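Local coordinates for protein abietadiene synthase, chloroplastic (PDB 3S9V) that belongs to the terpene synthase family, large plant enzymes built mainly from alpha helices, and is a chloroplastic member from Abies grandis, at residues 145-148 and 149-153; 659-662 and 663-666; 774-777 and 778-782. One frame throughout, in Å; residues are numbered along the deposited sequence.

Contact 1: residues 145-148 and 149-153; sequences SHRP and SGFEI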
# COMPACT_ATOMS: atom_id res chain seq x y z
N SER A 145 -23.57 11.87 -9.12
CA SER A 145 -22.36 12.43 -8.52
C SER A 145 -22.44 12.21 -7.01
O SER A 145 -23.52 11.98 -6.46
CB SER A 145 -22.25 13.93 -8.82
OG SER A 145 -23.22 14.68 -8.12
N HIS A 146 -21.29 12.28 -6.34
CA HIS A 146 -21.24 12.07 -4.90
C HIS A 146 -21.56 13.32 -4.09
O HIS A 146 -21.06 14.41 -4.37
CB HIS A 146 -19.86 11.53 -4.52
CG HIS A 146 -19.47 10.30 -5.27
ND1 HIS A 146 -20.25 9.17 -5.29
CD2 HIS A 146 -18.40 10.03 -6.05
CE1 HIS A 146 -19.68 8.25 -6.05
NE2 HIS A 146 -18.55 8.75 -6.53
N ARG A 147 -22.40 13.15 -3.08
CA ARG A 147 -22.81 14.24 -2.20
C ARG A 147 -21.68 14.60 -1.24
O ARG A 147 -21.13 13.72 -0.58
CB ARG A 147 -24.04 13.82 -1.39
CG ARG A 147 -25.36 14.46 -1.82
CD ARG A 147 -26.51 13.97 -0.94
NE ARG A 147 -27.74 14.75 -1.15
CZ ARG A 147 -28.44 14.77 -2.28
NH1 ARG A 147 -28.05 14.05 -3.32
NH2 ARG A 147 -29.54 15.51 -2.36
N PRO A 148 -21.34 15.89 -1.13
CA PRO A 148 -20.27 16.35 -0.23
C PRO A 148 -20.64 16.05 1.21
O PRO A 148 -21.82 15.96 1.53
CB PRO A 148 -20.21 17.86 -0.49
CG PRO A 148 -20.70 17.98 -1.89
CD PRO A 148 -21.87 17.02 -1.92
N SER A 149 -19.63 15.90 2.07
CA SER A 149 -19.85 15.59 3.49
C SER A 149 -20.77 16.59 4.20
O SER A 149 -20.45 17.78 4.29
CB SER A 149 -18.51 15.55 4.24
OG SER A 149 -17.60 14.65 3.63
N GLY A 150 -21.89 16.10 4.70
CA GLY A 150 -22.82 16.95 5.42
C GLY A 150 -23.68 17.85 4.55
O GLY A 150 -24.34 18.75 5.08
N PHE A 151 -23.69 17.61 3.24
CA PHE A 151 -24.47 18.45 2.33
C PHE A 151 -25.92 18.63 2.74
O PHE A 151 -26.41 19.75 2.84
CB PHE A 151 -24.45 17.90 0.90
CG PHE A 151 -25.10 18.82 -0.10
CD1 PHE A 151 -24.40 19.90 -0.63
CD2 PHE A 151 -26.42 18.62 -0.49
CE1 PHE A 151 -25.00 20.76 -1.55
CE2 PHE A 151 -27.04 19.48 -1.40
CZ PHE A 151 -26.32 20.56 -1.93
N GLU A 152 -26.60 17.51 2.95
CA GLU A 152 -28.01 17.51 3.32
C GLU A 152 -28.32 18.16 4.67
O GLU A 152 -29.47 18.39 5.02
CB GLU A 152 -28.56 16.08 3.25
CG GLU A 152 -28.56 15.54 1.81
CD GLU A 152 -29.16 14.15 1.67
OE1 GLU A 152 -28.59 13.18 2.22
OE2 GLU A 152 -30.21 14.03 1.00
N ILE A 153 -27.28 18.46 5.44
CA ILE A 153 -27.48 19.11 6.72
C ILE A 153 -27.23 20.60 6.55
O ILE A 153 -28.04 21.44 6.94
CB ILE A 153 -26.51 18.56 7.78
CG1 ILE A 153 -27.05 17.23 8.32
CG2 ILE A 153 -26.31 19.58 8.89
CD1 ILE A 153 -26.14 16.59 9.36

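Contact 2: residues 659-662 and 663-666; sequences EVLS and KIDR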
# COMPACT_ATOMS: atom_id res chain seq x y z
N GLU A 659 28.72 -11.92 11.84
CA GLU A 659 27.55 -11.61 12.65
C GLU A 659 26.30 -11.47 11.78
O GLU A 659 25.23 -11.94 12.15
CB GLU A 659 27.77 -10.33 13.44
CG GLU A 659 26.61 -10.00 14.39
CD GLU A 659 26.38 -11.08 15.44
OE1 GLU A 659 25.36 -10.99 16.16
OE2 GLU A 659 27.21 -12.01 15.56
N VAL A 660 26.44 -10.82 10.62
CA VAL A 660 25.31 -10.66 9.71
C VAL A 660 24.92 -12.03 9.14
O VAL A 660 23.74 -12.36 9.03
CB VAL A 660 25.64 -9.71 8.53
CG1 VAL A 660 24.51 -9.72 7.52
CG2 VAL A 660 25.87 -8.30 9.04
N LEU A 661 25.93 -12.83 8.79
CA LEU A 661 25.68 -14.15 8.23
C LEU A 661 24.89 -15.03 9.21
O LEU A 661 23.90 -15.65 8.83
CB LEU A 661 27.01 -14.83 7.87
CG LEU A 661 26.96 -16.28 7.38
CD1 LEU A 661 26.09 -16.40 6.13
CD2 LEU A 661 28.38 -16.75 7.08
N SER A 662 25.33 -15.06 10.47
CA SER A 662 24.66 -15.87 11.48
C SER A 662 23.17 -15.54 11.61
O SER A 662 22.40 -16.32 12.16
CB SER A 662 25.33 -15.68 12.85
OG SER A 662 25.08 -14.38 13.36
N LYS A 663 22.77 -14.38 11.10
CA LYS A 663 21.37 -13.97 11.16
C LYS A 663 20.55 -14.43 9.95
O LYS A 663 19.33 -14.28 9.93
CB LYS A 663 21.27 -12.45 11.29
CG LYS A 663 21.78 -11.92 12.62
CD LYS A 663 21.68 -10.41 12.71
CE LYS A 663 22.01 -9.90 14.11
NZ LYS A 663 23.39 -10.26 14.53
N ILE A 664 21.22 -15.02 8.95
CA ILE A 664 20.50 -15.48 7.77
C ILE A 664 21.00 -16.84 7.27
O ILE A 664 20.61 -17.28 6.18
CB ILE A 664 20.65 -14.48 6.60
CG1 ILE A 664 22.12 -14.36 6.20
CG2 ILE A 664 20.08 -13.13 7.01
CD1 ILE A 664 22.36 -13.63 4.89
N ASP A 665 21.84 -17.50 8.06
CA ASP A 665 22.38 -18.79 7.65
C ASP A 665 21.38 -19.92 7.87
O ASP A 665 20.25 -19.69 8.30
CB ASP A 665 23.70 -19.10 8.38
CG ASP A 665 23.53 -19.28 9.88
OD1 ASP A 665 22.46 -19.76 10.32
OD2 ASP A 665 24.48 -18.96 10.63
N ARG A 666 21.80 -21.14 7.59
CA ARG A 666 20.93 -22.29 7.72
C ARG A 666 20.44 -22.57 9.14
O ARG A 666 19.44 -23.26 9.33
CB ARG A 666 21.61 -23.52 7.12
CG ARG A 666 21.93 -23.35 5.63
CD ARG A 666 22.24 -24.68 5.01
NE ARG A 666 22.64 -24.65 3.60
CZ ARG A 666 21.82 -24.47 2.57
NH1 ARG A 666 22.31 -24.49 1.33
NH2 ARG A 666 20.52 -24.27 2.77

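Contact 3: residues 774-777 and 778-782; sequences EHVK and NCLFQ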
# COMPACT_ATOMS: atom_id res chain seq x y z
N GLU A 774 2.62 -13.33 -18.26
CA GLU A 774 2.14 -11.97 -18.03
C GLU A 774 3.05 -11.17 -17.09
O GLU A 774 3.32 -9.99 -17.33
CB GLU A 774 0.71 -12.03 -17.46
CG GLU A 774 0.06 -10.69 -17.14
CD GLU A 774 -0.15 -9.82 -18.36
OE1 GLU A 774 -0.54 -10.37 -19.42
OE2 GLU A 774 0.05 -8.60 -18.26
N HIS A 775 3.53 -11.82 -16.03
CA HIS A 775 4.40 -11.15 -15.07
C HIS A 775 5.73 -10.77 -15.70
O HIS A 775 6.24 -9.67 -15.49
CB HIS A 775 4.62 -12.04 -13.85
CG HIS A 775 3.35 -12.38 -13.13
ND1 HIS A 775 3.19 -13.53 -12.39
CD2 HIS A 775 2.17 -11.72 -13.06
CE1 HIS A 775 1.96 -13.57 -11.90
NE2 HIS A 775 1.32 -12.49 -12.29
N VAL A 776 6.27 -11.70 -16.48
CA VAL A 776 7.54 -11.48 -17.16
C VAL A 776 7.42 -10.29 -18.10
O VAL A 776 8.31 -9.43 -18.16
CB VAL A 776 7.94 -12.74 -17.97
CG1 VAL A 776 9.05 -12.42 -18.94
CG2 VAL A 776 8.40 -13.83 -17.00
N LYS A 777 6.31 -10.23 -18.82
CA LYS A 777 6.07 -9.14 -19.75
C LYS A 777 6.00 -7.79 -19.02
O LYS A 777 6.67 -6.84 -19.41
CB LYS A 777 4.77 -9.40 -20.52
CG LYS A 777 4.48 -8.42 -21.65
CD LYS A 777 3.13 -8.70 -22.31
CE LYS A 777 1.98 -8.48 -21.34
NZ LYS A 777 0.66 -8.76 -21.96
N ASN A 778 5.21 -7.73 -17.95
CA ASN A 778 5.03 -6.50 -17.17
C ASN A 778 6.28 -5.97 -16.49
O ASN A 778 6.42 -4.76 -16.30
CB ASN A 778 3.98 -6.69 -16.08
CG ASN A 778 2.58 -6.83 -16.63
OD1 ASN A 778 2.17 -6.05 -17.48
ND2 ASN A 778 1.84 -7.82 -16.13
N CYS A 779 7.18 -6.87 -16.12
CA CYS A 779 8.39 -6.46 -15.43
C CYS A 779 9.58 -6.20 -16.33
O CYS A 779 10.34 -5.25 -16.11
CB CYS A 779 8.75 -7.52 -14.38
SG CYS A 779 10.25 -7.19 -13.42
N LEU A 780 9.75 -7.02 -17.36
CA LEU A 780 10.91 -6.89 -18.22
C LEU A 780 10.74 -6.35 -19.64
O LEU A 780 11.69 -5.82 -20.21
CB LEU A 780 11.64 -8.24 -18.31
CG LEU A 780 12.02 -8.95 -17.01
CD1 LEU A 780 12.66 -10.29 -17.35
CD2 LEU A 780 12.99 -8.10 -16.21
N PHE A 781 9.55 -6.48 -20.23
CA PHE A 781 9.40 -6.04 -21.61
C PHE A 781 8.52 -4.82 -21.89
O PHE A 781 9.00 -3.83 -22.44
CB PHE A 781 8.95 -7.22 -22.47
CG PHE A 781 9.87 -8.41 -22.36
CD1 PHE A 781 11.25 -8.25 -22.54
CD2 PHE A 781 9.38 -9.67 -22.05
CE1 PHE A 781 12.12 -9.33 -22.41
CE2 PHE A 781 10.24 -10.76 -21.92
CZ PHE A 781 11.61 -10.59 -22.10
N GLN A 782 7.25 -4.90 -21.52
CA GLN A 782 6.31 -3.80 -21.74
C GLN A 782 6.68 -2.61 -20.84
O GLN A 782 6.65 -2.73 -19.61
CB GLN A 782 4.90 -4.28 -21.42
CG GLN A 782 3.79 -3.49 -22.08
CD GLN A 782 3.05 -4.31 -23.12
OE1 GLN A 782 2.46 -5.35 -22.81
NE2 GLN A 782 3.09 -3.86 -24.37

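Contact 1: residues 145-148 and 149-153
R147 reaches forward over the turn to meet E152. Its chain runs extended from CG to NE and crosses the glutamate side chain at about a right angle, so that NE comes to 3.2 Å from E152 CG, a methylene at the guanidinium edge, near its plane. The charged ends are less well matched: NE stands 3.4 Å from E152 OE2, but that oxygen lies well out of the guanidinium plane, and the two planes are 63° apart. This salt bridge is therefore one of charge alone, with no N-H aimed at the oxygen. The firmer partner of the carboxylate is K182 on helix 174-187, and the two positive groups probably stabilise its charge.

P148 takes part through both its ring and its carbonyl. Its ring lies beside F151 with CD 3.9 Å from F151 CB, the two side chains pointing the same way, and both touch Y102 of helix 101-117. With CG anti to the backbone N (chi1 -173°), the F151 ring stands beside the proline, CD1 4.0 Å from P148 CD, and also stacks on F155. P148 O accepts a hydrogen bond from F151 N at 3.0 Å, closing the turn.

G150, with phi at 77°, takes the third place of that turn and N-caps the following helix. The whole is a type II beta turn, P148 to F151, delivering the chain into helix 151-164.

Contact 2: residues 659-662 and 663-666
K663 folds back along the chain to reach E659. Its long side chain is extended until its last torsion (chi4 60°), which turns NZ to 2.7 Å from E659 OE1 in a close salt bridge. E659 meets it halfway by its own bend at chi2, the two side chains crossing at a slant. K663 NZ also makes a weak hydrogen bond of 3.4 Å to E659 O, a carbonyl already held by S662 OG at 2.7 Å. One backbone oxygen thus receives a hydroxyl and, less firmly, a lysine. At its other end K663 gives its backbone N-H to V660 O, 3.1 Å away.

I664 turns the chain further: its N-H bonds L661 O at 2.8 Å. CG1 of I664 lies 3.4 Å from L661 O, and the side chain, like V660, touches Y743 of helix 741-757.

D665 points back at the helix, and its OD2 comes 3.2 Å from S662 CA. The other carboxylate oxygen, OD1, bonds the backbone N of E667, so one oxygen lies against S662 and the other is held within the loop.

Taken together, the carbonyls of E659, V660 and L661 are met by donors from S662, K663 and I664. The ionic pair of E659 and K663 lies on the surface, where water would probably weaken it, while I664 is buried.

Contact 3: residues 774-777 and 778-782
In the final helix of the chain, 768-781, E774 and N778 still make a regular i to i+4 bond, while K777 meets F781 and Q782 in a wider pi-type turn. N778 N binds E774 O at 3.0 Å, and C779 and L780 likewise bind H775 O and V776 O. K777 O accepts both F781 N at 3.0 Å and Q782 N at 2.9 Å, the two donors arriving from opposite faces of the carbonyl plane.

Side chains follow on two flanks. E774 is bent at chi2 (64°), which curls its carboxylate back over the turn. OE2 takes N778 ND2 at 2.9 Å on its anti side, with the carboxylate and amide planes 53° apart, while OE1 takes K777 NZ at 3.2 Å on its syn side in a salt bridge. Beyond, Q782 runs alongside K777, its OE1 3.5 Å from the lysine CD.

On the other flank V776 CG1 lies 3.6 Å from F781 CE2, the two side chains pointing the same way. L780 CB sits over one face of that ring, and F781 also touches L482 and R486 of helix 461-491.

Chemically, one carboxylate serves two donors, which probably limits its rotation and helps to stabilise its charge. K777 O, shared by two N-H groups, serves both the regular i to i+4 bond and the i to i+5 bond of the pi-type turn.

All three contacts are local, but each sits at a different place relative to its own helix. Contact 1 leads into one, contact 2 leaves a short one, and contact 3 occupies the C-terminal part of the chain's last helix. Contacts 1 and 2 lie on opposite sides of the chain's centre, their centres about 57 Å apart; contact 3, about 21 Å from that centre, is the innermost. Contact 2 is a surface contact, whereas 1 and 3 are partly buried. None shares a helix with another. Each has a salt bridge: a misaligned one in contact 1, a close one in contact 2, and in contact 3 one whose carboxylate also accepts an asparagine amide N-H.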